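Hypothetical protein Atu2144 (Agrobacterium tumefaciens, PDB 2ODF) is of unknown function but belongs to the N-formylglutamate amidohydrolase family, related to zinc exopeptidases, and so probably hydrolyses an amide bond. Local coordinates at residues G25-V30 / K147-T152; P60-V65 / I153-P158; E71-T76 / F243-M248; R163-E168 / N197-P202; V167-L172 / V222-R227. All blocks are in the same frame, centred on the assembly; numbering follows the deposited sequence.

Interaction 1: G25-V30 / K147-T152; sequences GDVLLV and KVVVVT
Four backbone hydrogen bonds join G25-V30 to K147-T152. The N-H of L28 runs almost straight to V149 O (2.8 Å, 178° at the hydrogen), and V151 N donates to L28 O at 2.9 Å, so L28 is bonded through both its N-H and its C=O. V149 N to D26 O (3.0 Å) and V30 N to V151 O (2.9 Å) complete the ladder. At the partly exposed end the charges of D26 and K147 stay beyond salt-bridge range, with OD2 4.3 Å from NZ. A water spans them instead, donating to D26 OD2 and accepting from K147 NZ; the lysine chain, extended beyond CG, brings its CD across the carboxylate, close to OD2. Strands 27-31 and 149-156 are parallel neighbours in the mixed seven-stranded sheet of this alpha/beta fold, paired V27 with V149 through V30 with T152. On the face of V27, L29, V149 and V151, V27 CG1 meets V151 CG2 at 3.7 Å. L29 and V151 lie side by side, CD2 to CG1 4.0 Å, and helix 234-256 covers this side through L252 and M248. L28 and V30 face helix 116-143, where I137, I138 and F130 receive them.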
# COMPACT_ATOMS: atom_id res chain seq x y z
N GLY A 25 -17.37 23.78 8.00
CA GLY A 25 -16.66 23.66 9.28
C GLY A 25 -15.17 23.36 9.17
O GLY A 25 -14.74 22.68 8.25
N ASP A 26 -14.40 23.86 10.14
CA ASP A 26 -12.95 23.62 10.20
C ASP A 26 -12.60 22.16 10.57
O ASP A 26 -11.54 21.65 10.19
CB ASP A 26 -12.27 24.53 11.24
CG ASP A 26 -12.47 26.03 10.98
OD1 ASP A 26 -12.62 26.45 9.80
OD2 ASP A 26 -12.45 26.78 11.98
N VAL A 27 -13.48 21.48 11.31
CA VAL A 27 -13.19 20.11 11.75
C VAL A 27 -13.39 19.08 10.59
O VAL A 27 -14.35 19.15 9.83
CB VAL A 27 -14.04 19.74 12.98
CG1 VAL A 27 -13.96 18.29 13.29
CG2 VAL A 27 -13.58 20.56 14.20
N LEU A 28 -12.41 18.19 10.43
CA LEU A 28 -12.50 17.07 9.49
C LEU A 28 -12.54 15.80 10.31
O LEU A 28 -11.55 15.44 11.00
CB LEU A 28 -11.29 17.05 8.54
CG LEU A 28 -11.24 15.95 7.46
CD1 LEU A 28 -12.49 15.91 6.55
CD2 LEU A 28 -9.93 16.03 6.61
N LEU A 29 -13.70 15.16 10.31
CA LEU A 29 -13.94 13.97 11.09
C LEU A 29 -13.54 12.74 10.27
O LEU A 29 -13.84 12.67 9.07
CB LEU A 29 -15.40 13.87 11.49
CG LEU A 29 -15.92 14.93 12.47
CD1 LEU A 29 -17.47 15.13 12.40
CD2 LEU A 29 -15.43 14.64 13.90
N VAL A 30 -12.85 11.81 10.94
CA VAL A 30 -12.33 10.57 10.33
C VAL A 30 -12.70 9.37 11.22
O VAL A 30 -12.47 9.38 12.43
CB VAL A 30 -10.79 10.64 10.13
CG1 VAL A 30 -10.25 9.32 9.50
CG2 VAL A 30 -10.42 11.93 9.31
N LYS A 147 -8.67 26.57 7.65
CA LYS A 147 -8.21 25.81 8.79
C LYS A 147 -8.72 24.36 8.68
O LYS A 147 -9.84 24.12 8.23
CB LYS A 147 -8.71 26.50 10.06
CG LYS A 147 -8.24 25.95 11.41
CD LYS A 147 -8.91 26.75 12.53
CE LYS A 147 -8.56 26.29 13.92
NZ LYS A 147 -9.43 26.92 14.97
N VAL A 148 -7.85 23.40 9.01
CA VAL A 148 -8.22 21.98 9.11
C VAL A 148 -7.84 21.45 10.48
O VAL A 148 -6.72 21.66 10.93
CB VAL A 148 -7.51 21.10 8.07
CG1 VAL A 148 -7.98 19.66 8.25
CG2 VAL A 148 -7.76 21.62 6.64
N VAL A 149 -8.81 20.85 11.16
CA VAL A 149 -8.60 20.26 12.48
C VAL A 149 -8.98 18.78 12.31
O VAL A 149 -10.13 18.44 12.01
CB VAL A 149 -9.47 20.91 13.59
CG1 VAL A 149 -9.27 20.19 14.95
CG2 VAL A 149 -9.22 22.45 13.74
N VAL A 150 -7.99 17.91 12.46
CA VAL A 150 -8.19 16.48 12.15
C VAL A 150 -8.65 15.78 13.40
O VAL A 150 -7.93 15.72 14.38
CB VAL A 150 -6.89 15.83 11.59
CG1 VAL A 150 -7.10 14.30 11.28
CG2 VAL A 150 -6.44 16.60 10.35
N VAL A 151 -9.85 15.21 13.35
CA VAL A 151 -10.43 14.60 14.54
C VAL A 151 -10.85 13.21 14.17
O VAL A 151 -11.72 13.05 13.32
CB VAL A 151 -11.66 15.39 15.05
CG1 VAL A 151 -12.27 14.66 16.28
CG2 VAL A 151 -11.28 16.86 15.37
N THR A 152 -10.23 12.20 14.77
CA THR A 152 -10.66 10.81 14.56
C THR A 152 -11.53 10.31 15.72
O THR A 152 -11.36 10.69 16.90
CB THR A 152 -9.47 9.87 14.32
OG1 THR A 152 -8.84 9.54 15.55
CG2 THR A 152 -8.41 10.51 13.42
O HOH W 1 -12.20 25.39 7.46
O HOH W 2 -12.01 25.85 14.45

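Interaction 2: P60-V65 / I153-P158; sequences PGALAV and IHSFTP
I153 and S155 both direct their side chains from strand 149-156 toward the start of helix 62-73, while A62 sends its methyl back between them. This is helix-on-sheet packing in an alpha/beta fold, made where the strand nears its C-terminal end and the helix begins, with G61 at the N-cap position. I153 meets the first turn through its CG2 branch: that methyl is anti to the backbone N, which carries it to A62 O at 3.4 Å and leaves it 4.2 Å from A62 CB. V65, one turn further on, brings CG1 to the same methyl at 4.4 Å, so CG2 is shared by two helix residues. A62 CB sits over the strand backbone, 4.0 Å from S155 N. That amide is bonded to the carboxylate of D59, just ahead of the P60-V65 segment, and the serine therefore faces this turn with both its N-H and its hydroxyl. The helix itself opens with V65 N bonded to G61 O. H154 points the other way, toward strand 220-227 and the loop residues E32 and H33. The S155 hydroxyl lies between its own backbone N and carbonyl carbon (chi1 72°), a setting that aims it at the proline: OG donates to P60 O at 2.7 Å, reaching that oxygen 33° out of the carbonyl plane, with P60 CD 3.6 Å from OG.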
# COMPACT_ATOMS: atom_id res chain seq x y z
N PRO A 60 -18.29 -0.17 17.63
CA PRO A 60 -19.73 0.12 17.76
C PRO A 60 -19.97 1.50 18.33
O PRO A 60 -19.28 1.91 19.28
CB PRO A 60 -20.24 -0.94 18.76
CG PRO A 60 -19.11 -1.81 19.10
CD PRO A 60 -17.84 -1.28 18.48
N GLY A 61 -20.89 2.23 17.72
CA GLY A 61 -21.25 3.56 18.16
C GLY A 61 -20.45 4.67 17.50
O GLY A 61 -20.91 5.79 17.47
N ALA A 62 -19.25 4.36 17.00
CA ALA A 62 -18.31 5.41 16.58
C ALA A 62 -18.79 6.20 15.35
O ALA A 62 -18.70 7.43 15.34
CB ALA A 62 -16.91 4.80 16.35
N LEU A 63 -19.26 5.52 14.31
CA LEU A 63 -19.78 6.19 13.13
C LEU A 63 -21.04 7.00 13.49
O LEU A 63 -21.27 8.09 12.98
CB LEU A 63 -20.10 5.17 12.02
CG LEU A 63 -20.66 5.68 10.73
CD1 LEU A 63 -19.70 6.72 10.17
CD2 LEU A 63 -20.96 4.49 9.73
N ALA A 64 -21.84 6.47 14.42
CA ALA A 64 -23.10 7.09 14.79
C ALA A 64 -22.81 8.41 15.47
O ALA A 64 -23.44 9.43 15.15
CB ALA A 64 -23.89 6.16 15.74
N VAL A 65 -21.86 8.38 16.41
CA VAL A 65 -21.37 9.57 17.09
C VAL A 65 -20.72 10.54 16.11
O VAL A 65 -20.98 11.72 16.15
CB VAL A 65 -20.39 9.23 18.23
CG1 VAL A 65 -19.64 10.48 18.70
CG2 VAL A 65 -21.13 8.55 19.38
N ILE A 153 -12.50 9.47 15.37
CA ILE A 153 -13.51 8.99 16.33
C ILE A 153 -13.48 7.48 16.42
O ILE A 153 -13.66 6.77 15.42
CB ILE A 153 -14.95 9.42 15.89
CG1 ILE A 153 -15.06 10.93 15.66
CG2 ILE A 153 -15.99 8.90 16.87
CD1 ILE A 153 -14.79 11.81 16.88
N HIS A 154 -13.28 6.99 17.64
CA HIS A 154 -13.13 5.58 17.94
C HIS A 154 -13.98 5.20 19.17
O HIS A 154 -14.31 6.07 20.00
CB HIS A 154 -11.67 5.24 18.28
CG HIS A 154 -10.75 5.22 17.09
ND1 HIS A 154 -10.40 6.36 16.40
CD2 HIS A 154 -10.13 4.19 16.47
CE1 HIS A 154 -9.57 6.03 15.42
NE2 HIS A 154 -9.40 4.72 15.43
N SER A 155 -14.30 3.92 19.29
CA SER A 155 -14.82 3.38 20.54
C SER A 155 -14.01 2.19 20.97
O SER A 155 -13.30 1.55 20.16
CB SER A 155 -16.35 3.05 20.48
OG SER A 155 -16.65 1.90 19.70
N PHE A 156 -14.10 1.90 22.26
CA PHE A 156 -13.35 0.83 22.87
C PHE A 156 -14.22 0.03 23.81
O PHE A 156 -15.21 0.51 24.35
CB PHE A 156 -12.06 1.33 23.56
CG PHE A 156 -12.29 2.26 24.73
CD1 PHE A 156 -12.44 3.63 24.53
CD2 PHE A 156 -12.31 1.78 26.04
CE1 PHE A 156 -12.64 4.51 25.63
CE2 PHE A 156 -12.51 2.66 27.14
CZ PHE A 156 -12.65 4.03 26.91
N THR A 157 -13.84 -1.22 23.94
CA THR A 157 -14.58 -2.20 24.71
C THR A 157 -14.36 -1.98 26.23
O THR A 157 -13.26 -1.67 26.67
CB THR A 157 -14.15 -3.60 24.24
OG1 THR A 157 -15.17 -4.55 24.54
CG2 THR A 157 -12.85 -3.99 24.86
N PRO A 158 -15.43 -2.09 27.04
CA PRO A 158 -15.26 -1.86 28.48
C PRO A 158 -14.38 -2.87 29.23
O PRO A 158 -13.78 -2.50 30.21
CB PRO A 158 -16.69 -1.92 29.03
CG PRO A 158 -17.60 -1.87 27.88
CD PRO A 158 -16.84 -2.33 26.66

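Interaction 3: E71-T76 / F243-M248; sequences EKFHAT and FLHELM
F73 lays one face of its ring over the imidazole edge of H245. The histidine ND1 stands 3.3 Å above the plane of the phenyl ring, over its centre, and the ring centroids are 4.4 Å apart with planes inclined by 65°, a T-shaped pair in which H245 supplies the edge and F73 the face. The two side chains slide past each other in opposite directions, each reaching back toward the other helix. H245 gets there because its CG is anti to the backbone N (chi1 177°), which extends the imidazole from helix 234-256 toward the end of helix 62-73. Once there it fits between F73 and the preceding residue: K72 CB lies over a face of the imidazole, 4.0 Å from the ring centroid in a CH-pi contact, and K72 O approaches H245 CE1 at 3.3 Å. M248, one turn beyond H245 and on the same side of its helix, bends at its last torsion (chi3 53°) and brings CE to F73 CE2 at 3.6 Å. The chain leaves helix 62-73 in a Schellman motif at H74, which has positive phi, then turns through A75 and T76 to run beside strand 27-31. A75 packs on V27 and L29, placing this helix-to-helix contact against the face of the sheet that carries V27, L29 and V151. The pairing is mainly aromatic and apolar; the phenyl face could accept a polarised ND1, while the nearby K72 amine would probably disfavour a charge on H245.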
# COMPACT_ATOMS: atom_id res chain seq x y z
N GLU A 71 -22.98 16.93 11.95
CA GLU A 71 -24.11 17.88 12.04
C GLU A 71 -23.75 19.04 12.98
O GLU A 71 -23.84 20.20 12.61
CB GLU A 71 -25.38 17.16 12.55
CG GLU A 71 -25.94 16.06 11.61
CD GLU A 71 -26.84 14.95 12.29
OE1 GLU A 71 -27.65 15.24 13.23
OE2 GLU A 71 -26.74 13.77 11.85
N LYS A 72 -23.31 18.72 14.20
CA LYS A 72 -23.03 19.75 15.19
C LYS A 72 -21.87 20.68 14.81
O LYS A 72 -21.95 21.88 15.04
CB LYS A 72 -22.76 19.12 16.55
CG LYS A 72 -23.98 18.37 17.10
CD LYS A 72 -23.66 17.72 18.39
CE LYS A 72 -24.86 16.93 18.94
NZ LYS A 72 -25.91 17.84 19.44
N PHE A 73 -20.81 20.13 14.23
CA PHE A 73 -19.66 20.94 13.82
C PHE A 73 -19.70 21.44 12.38
O PHE A 73 -18.77 22.13 11.94
CB PHE A 73 -18.34 20.17 14.04
CG PHE A 73 -17.87 20.19 15.45
CD1 PHE A 73 -17.28 21.32 15.98
CD2 PHE A 73 -17.99 19.08 16.26
CE1 PHE A 73 -16.84 21.36 17.30
CE2 PHE A 73 -17.54 19.10 17.60
CZ PHE A 73 -16.98 20.24 18.11
N HIS A 74 -20.76 21.09 11.64
CA HIS A 74 -20.85 21.35 10.19
C HIS A 74 -19.55 20.89 9.54
O HIS A 74 -18.84 21.64 8.88
CB HIS A 74 -21.18 22.81 9.92
CG HIS A 74 -22.35 23.27 10.72
ND1 HIS A 74 -23.65 22.92 10.40
CD2 HIS A 74 -22.42 23.96 11.88
CE1 HIS A 74 -24.47 23.43 11.30
NE2 HIS A 74 -23.75 24.06 12.21
N ALA A 75 -19.27 19.62 9.77
CA ALA A 75 -17.95 19.07 9.46
C ALA A 75 -18.04 17.85 8.55
O ALA A 75 -18.79 16.91 8.81
CB ALA A 75 -17.25 18.72 10.72
N THR A 76 -17.24 17.86 7.50
CA THR A 76 -17.04 16.70 6.65
C THR A 76 -16.60 15.47 7.47
O THR A 76 -15.82 15.56 8.44
CB THR A 76 -15.98 17.02 5.60
OG1 THR A 76 -16.44 18.12 4.81
CG2 THR A 76 -15.68 15.81 4.70
N PHE A 243 -21.81 16.36 24.53
CA PHE A 243 -20.72 16.56 25.47
C PHE A 243 -19.43 16.95 24.74
O PHE A 243 -18.72 17.86 25.15
CB PHE A 243 -20.46 15.29 26.29
CG PHE A 243 -19.29 15.42 27.20
CD1 PHE A 243 -19.42 16.04 28.43
CD2 PHE A 243 -18.05 14.95 26.82
CE1 PHE A 243 -18.34 16.19 29.27
CE2 PHE A 243 -16.94 15.09 27.66
CZ PHE A 243 -17.09 15.71 28.89
N LEU A 244 -19.13 16.21 23.68
CA LEU A 244 -17.88 16.37 22.95
C LEU A 244 -17.90 17.64 22.10
O LEU A 244 -16.87 18.27 21.93
CB LEU A 244 -17.61 15.16 22.06
CG LEU A 244 -17.22 13.85 22.75
CD1 LEU A 244 -17.26 12.70 21.71
CD2 LEU A 244 -15.83 13.93 23.41
N HIS A 245 -19.07 18.01 21.57
CA HIS A 245 -19.22 19.26 20.85
C HIS A 245 -18.93 20.44 21.79
O HIS A 245 -18.22 21.37 21.42
CB HIS A 245 -20.62 19.37 20.24
CG HIS A 245 -20.85 20.68 19.55
ND1 HIS A 245 -20.23 21.03 18.38
CD2 HIS A 245 -21.60 21.75 19.91
CE1 HIS A 245 -20.58 22.25 18.03
NE2 HIS A 245 -21.42 22.70 18.94
N GLU A 246 -19.46 20.38 23.01
CA GLU A 246 -19.19 21.42 24.02
C GLU A 246 -17.71 21.52 24.35
O GLU A 246 -17.15 22.59 24.24
CB GLU A 246 -20.00 21.13 25.29
CG GLU A 246 -21.50 21.27 25.11
CD GLU A 246 -22.04 22.69 25.38
OE1 GLU A 246 -21.26 23.67 25.32
OE2 GLU A 246 -23.26 22.79 25.68
N LEU A 247 -17.10 20.38 24.71
CA LEU A 247 -15.69 20.27 25.08
C LEU A 247 -14.71 20.71 23.99
O LEU A 247 -13.83 21.55 24.22
CB LEU A 247 -15.36 18.83 25.49
CG LEU A 247 -13.98 18.54 26.08
CD1 LEU A 247 -13.80 19.28 27.40
CD2 LEU A 247 -13.75 17.02 26.28
N MET A 248 -14.86 20.15 22.79
CA MET A 248 -13.94 20.46 21.72
C MET A 248 -14.19 21.86 21.15
O MET A 248 -13.24 22.56 20.84
CB MET A 248 -13.93 19.37 20.63
CG MET A 248 -12.80 19.56 19.55
SD MET A 248 -12.56 18.07 18.50
CE MET A 248 -14.20 17.80 17.94

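Interaction 4: R163-E168 / N197-P202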
# COMPACT_ATOMS: atom_id res chain seq x y z
N ARG A 163 -9.54 -6.89 32.81
CA ARG A 163 -9.57 -5.62 33.49
C ARG A 163 -10.77 -4.86 32.94
O ARG A 163 -11.02 -4.85 31.73
CB ARG A 163 -8.26 -4.85 33.21
CG ARG A 163 -6.98 -5.69 33.35
CD ARG A 163 -6.25 -5.41 34.65
NE ARG A 163 -5.09 -6.29 34.86
CZ ARG A 163 -5.14 -7.57 35.26
NH1 ARG A 163 -6.31 -8.18 35.50
NH2 ARG A 163 -4.02 -8.27 35.41
N PHE A 164 -11.54 -4.28 33.84
CA PHE A 164 -12.59 -3.35 33.50
C PHE A 164 -11.96 -1.94 33.40
O PHE A 164 -11.21 -1.52 34.28
CB PHE A 164 -13.68 -3.40 34.57
CG PHE A 164 -14.77 -2.42 34.36
CD1 PHE A 164 -15.59 -2.51 33.25
CD2 PHE A 164 -15.01 -1.41 35.28
CE1 PHE A 164 -16.62 -1.63 33.05
CE2 PHE A 164 -16.03 -0.50 35.08
CZ PHE A 164 -16.84 -0.61 33.95
N ARG A 165 -12.27 -1.23 32.32
CA ARG A 165 -11.70 0.08 32.07
C ARG A 165 -12.60 1.18 32.61
O ARG A 165 -13.73 1.35 32.17
CB ARG A 165 -11.36 0.23 30.58
CG ARG A 165 -10.27 -0.81 30.22
CD ARG A 165 -9.48 -0.61 28.95
NE ARG A 165 -10.23 -0.97 27.78
CZ ARG A 165 -9.72 -1.31 26.59
NH1 ARG A 165 -8.41 -1.35 26.35
NH2 ARG A 165 -10.58 -1.58 25.63
N GLU A 166 -12.12 1.88 33.63
CA GLU A 166 -12.92 2.94 34.22
C GLU A 166 -12.84 4.23 33.37
O GLU A 166 -13.70 5.11 33.51
CB GLU A 166 -12.51 3.17 35.69
CG GLU A 166 -12.89 1.98 36.63
CD GLU A 166 -12.23 2.07 38.00
OE1 GLU A 166 -12.06 3.20 38.53
OE2 GLU A 166 -11.87 1.01 38.55
N VAL A 167 -11.85 4.32 32.47
CA VAL A 167 -11.77 5.48 31.55
C VAL A 167 -12.98 5.47 30.63
O VAL A 167 -13.40 4.40 30.14
CB VAL A 167 -10.44 5.56 30.74
CG1 VAL A 167 -10.18 4.28 29.89
CG2 VAL A 167 -10.41 6.82 29.87
N GLU A 168 -13.56 6.65 30.43
CA GLU A 168 -14.80 6.77 29.68
C GLU A 168 -14.55 7.45 28.34
O GLU A 168 -15.04 6.99 27.32
CB GLU A 168 -15.87 7.50 30.50
CG GLU A 168 -16.45 6.60 31.57
CD GLU A 168 -17.41 7.33 32.53
OE1 GLU A 168 -17.13 8.48 32.89
OE2 GLU A 168 -18.42 6.71 32.94
N ASN A 197 -4.32 9.80 26.50
CA ASN A 197 -3.73 8.58 25.95
C ASN A 197 -4.04 7.36 26.78
O ASN A 197 -3.15 6.61 27.19
CB ASN A 197 -2.22 8.76 25.76
CG ASN A 197 -1.90 9.68 24.62
OD1 ASN A 197 -1.02 10.53 24.70
ND2 ASN A 197 -2.63 9.56 23.57
N ASP A 198 -5.34 7.14 26.97
CA ASP A 198 -5.86 6.06 27.77
C ASP A 198 -7.23 5.80 27.18
O ASP A 198 -8.03 6.71 27.14
CB ASP A 198 -5.98 6.57 29.21
CG ASP A 198 -6.20 5.48 30.24
OD1 ASP A 198 -6.56 4.34 29.91
OD2 ASP A 198 -6.04 5.81 31.43
N PRO A 199 -7.52 4.55 26.75
CA PRO A 199 -6.84 3.28 27.00
C PRO A 199 -5.65 2.95 26.11
O PRO A 199 -4.98 1.93 26.33
CB PRO A 199 -7.96 2.25 26.78
CG PRO A 199 -8.77 2.87 25.71
CD PRO A 199 -8.74 4.34 25.93
N TYR A 200 -5.43 3.77 25.09
CA TYR A 200 -4.30 3.57 24.21
C TYR A 200 -3.65 4.91 23.94
O TYR A 200 -4.28 5.95 24.10
CB TYR A 200 -4.75 2.95 22.88
CG TYR A 200 -5.49 1.64 23.01
CD1 TYR A 200 -4.83 0.47 23.42
CD2 TYR A 200 -6.83 1.54 22.67
CE1 TYR A 200 -5.51 -0.74 23.53
CE2 TYR A 200 -7.52 0.33 22.77
CZ TYR A 200 -6.85 -0.80 23.20
OH TYR A 200 -7.53 -1.99 23.28
N GLY A 201 -2.39 4.86 23.53
CA GLY A 201 -1.64 6.05 23.11
C GLY A 201 -0.72 5.71 21.95
O GLY A 201 -0.75 4.58 21.42
N PRO A 202 0.09 6.69 21.52
CA PRO A 202 0.99 6.47 20.38
C PRO A 202 1.95 5.29 20.59
O PRO A 202 2.41 4.67 19.63
CB PRO A 202 1.73 7.82 20.23
CG PRO A 202 1.49 8.55 21.48
CD PRO A 202 0.20 8.07 22.05
O HOH W 3 -10.82 -2.01 22.30
O HOH W 4 -5.60 -0.42 27.34
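R165 leaves its backbone with CG anti to the carbonyl carbon and then bends at chi3 (-76°), which carries its guanidinium across P199 to the hydroxyl of Y200. The tyrosine OH comes to the edge of the guanidinium close to its plane. R165 NH1 points almost straight at Y200 OH, 172° at the hydrogen, but the 3.3 Å length makes this a weak bond. The planes of the two flat groups are 87° apart, and the guanidinium edge meets the hydroxyl; there is no stack. P199 lies over one guanidinium face, its CB 3.7 Å from R165 NH1. A water accepts from R165 NH1 and donates to P199 O at 2.6 Å, adding a bridge to the proline backbone. The contact joins two loop regions beside the sheet: the chain leading from the short hairpin of strands 159-160 and 163-164 into strand 169-172, and the loop after strand 194-196, where a cis peptide precedes P199. R165 NH2 has its firmer bond with T157 O, which holds the arginine, and with it the 163-168 side, to the chain just after strand 149-156. Deeper in, V167 spreads its two methyls over D198, with CG1 3.6 Å from D198 OD1 and CG2 3.6 Å from D198 O; that carbonyl oxygen is buried without a polar partner.

Interaction 5: V167-L172 / V222-R227; sequences VEIGIL and VMIEIR
The R227 guanidinium has E168 CG over one face, 3.6 Å from NH1, and a water at its edge, in plane. That water accepts from R227 NH1 and donates to E168 OE2, linking the two groups by hydrogen bonds, which their own contact does not provide: OE2 is 3.9 Å from R227 NH2, a long salt bridge of charges only, with OE2 well out of the guanidinium plane and the carboxylate turned 55° from it. Each group has a stronger partner, D229 for R227 NE and the N-H of T193 for E168 OE1. From here the antiparallel ladder begins with R227 N to E168 O. G170 and E225 form a hydrogen-bonded pair, E225 N reaching G170 O at 3.0 Å, and L172 with M223 forms the next, L172 N to M223 O at 2.7 Å. G170 has no side chain to meet L172, whose CG is anti to the carbonyl carbon (chi1 -84°) and whose CD2 meets M223 CE at 3.6 Å and E225 CG at 3.9 Å. On the other face I169 CD1 lies 4.0 Å from I226 CG1, the two side by side. I171 CG2 meets V222 CG2 at 3.7 Å. Strand 169-172 runs between antiparallel 220-227 and parallel 194-196, strand 149-156 flanks 220-227 on its far side, and helix 178-186 packs on I171 and V222.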
# COMPACT_ATOMS: atom_id res chain seq x y z
N VAL A 167 -11.85 4.32 32.47
CA VAL A 167 -11.77 5.48 31.55
C VAL A 167 -12.98 5.47 30.63
O VAL A 167 -13.40 4.40 30.14
CB VAL A 167 -10.44 5.56 30.74
CG1 VAL A 167 -10.18 4.28 29.89
CG2 VAL A 167 -10.41 6.82 29.87
N GLU A 168 -13.56 6.65 30.43
CA GLU A 168 -14.80 6.77 29.68
C GLU A 168 -14.55 7.45 28.34
O GLU A 168 -15.04 6.99 27.32
CB GLU A 168 -15.87 7.50 30.50
CG GLU A 168 -16.45 6.60 31.57
CD GLU A 168 -17.41 7.33 32.53
OE1 GLU A 168 -17.13 8.48 32.89
OE2 GLU A 168 -18.42 6.71 32.94
N ILE A 169 -13.76 8.51 28.37
CA ILE A 169 -13.32 9.22 27.20
C ILE A 169 -11.80 9.29 27.27
O ILE A 169 -11.25 9.85 28.23
CB ILE A 169 -13.87 10.66 27.15
CG1 ILE A 169 -15.39 10.68 27.19
CG2 ILE A 169 -13.36 11.43 25.88
CD1 ILE A 169 -16.08 10.31 25.89
N GLY A 170 -11.12 8.77 26.24
CA GLY A 170 -9.71 9.02 26.04
C GLY A 170 -9.46 10.13 25.03
O GLY A 170 -10.11 10.19 23.97
N ILE A 171 -8.53 11.01 25.38
CA ILE A 171 -8.08 12.11 24.54
C ILE A 171 -6.67 11.71 24.07
O ILE A 171 -5.70 11.78 24.82
CB ILE A 171 -8.09 13.48 25.28
CG1 ILE A 171 -9.49 13.79 25.83
CG2 ILE A 171 -7.55 14.63 24.37
CD1 ILE A 171 -10.58 13.97 24.76
N LEU A 172 -6.58 11.25 22.83
CA LEU A 172 -5.33 10.68 22.32
C LEU A 172 -4.60 11.65 21.39
O LEU A 172 -5.21 12.43 20.65
CB LEU A 172 -5.60 9.36 21.62
CG LEU A 172 -5.70 8.13 22.53
CD1 LEU A 172 -6.74 8.29 23.61
CD2 LEU A 172 -6.01 6.94 21.68
N VAL A 222 -6.72 15.51 17.11
CA VAL A 222 -6.92 14.68 18.27
C VAL A 222 -7.61 13.39 17.84
O VAL A 222 -8.31 13.32 16.85
CB VAL A 222 -7.79 15.42 19.35
CG1 VAL A 222 -9.29 15.53 18.87
CG2 VAL A 222 -7.72 14.73 20.69
N MET A 223 -7.41 12.36 18.64
CA MET A 223 -8.11 11.11 18.46
C MET A 223 -8.94 10.92 19.71
O MET A 223 -8.43 11.03 20.81
CB MET A 223 -7.07 10.00 18.28
CG MET A 223 -7.54 8.56 18.35
SD MET A 223 -6.27 7.33 17.91
CE MET A 223 -7.17 5.93 18.39
N ILE A 224 -10.23 10.68 19.51
CA ILE A 224 -11.17 10.55 20.59
C ILE A 224 -11.61 9.08 20.71
O ILE A 224 -12.11 8.49 19.76
CB ILE A 224 -12.44 11.48 20.38
CG1 ILE A 224 -12.04 12.94 20.35
CG2 ILE A 224 -13.46 11.29 21.48
CD1 ILE A 224 -13.10 13.82 19.90
N GLU A 225 -11.44 8.54 21.90
CA GLU A 225 -11.87 7.20 22.26
C GLU A 225 -13.06 7.30 23.22
O GLU A 225 -12.99 8.02 24.21
CB GLU A 225 -10.72 6.48 22.97
CG GLU A 225 -9.71 5.87 22.06
CD GLU A 225 -10.14 4.57 21.46
OE1 GLU A 225 -11.34 4.25 21.44
OE2 GLU A 225 -9.26 3.85 20.97
N ILE A 226 -14.13 6.58 22.93
CA ILE A 226 -15.34 6.54 23.75
C ILE A 226 -15.61 5.11 24.16
O ILE A 226 -15.71 4.22 23.30
CB ILE A 226 -16.52 7.07 22.95
CG1 ILE A 226 -16.21 8.44 22.35
CG2 ILE A 226 -17.80 7.09 23.80
CD1 ILE A 226 -17.14 8.78 21.21
N ARG A 227 -15.77 4.84 25.45
CA ARG A 227 -16.07 3.48 25.88
C ARG A 227 -17.44 3.07 25.31
O ARG A 227 -18.42 3.82 25.43
CB ARG A 227 -16.01 3.36 27.41
CG ARG A 227 -15.76 1.95 27.90
CD ARG A 227 -15.74 1.89 29.43
NE ARG A 227 -17.05 2.25 29.98
CZ ARG A 227 -17.28 2.76 31.19
NH1 ARG A 227 -16.29 3.00 32.04
NH2 ARG A 227 -18.52 3.04 31.55
O HOH W 5 -17.90 4.35 34.31

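Interactions 1 and 5 lie within one sheet and interaction 2 packs a helix start on it: strand 149-156 supplies interaction 1 with its first half and interaction 2 with its second, and pairs along its other edge with strand 220-227 of interaction 5. V30 O to I153 N (2.9 Å) and T152 O to I224 N (2.9 Å) are two of the junctions. Helix 62-73 serves interaction 2 at its start and interaction 3 at its end, centres about 15 Å apart. M248 SD of interaction 3 reaches V151 CG2 at 3.6 Å. Interaction 4 adjoins interaction 5 through V167 and E168, centres about 8 Å apart, and interaction 2 through T157 O to R165 NH2 (2.9 Å).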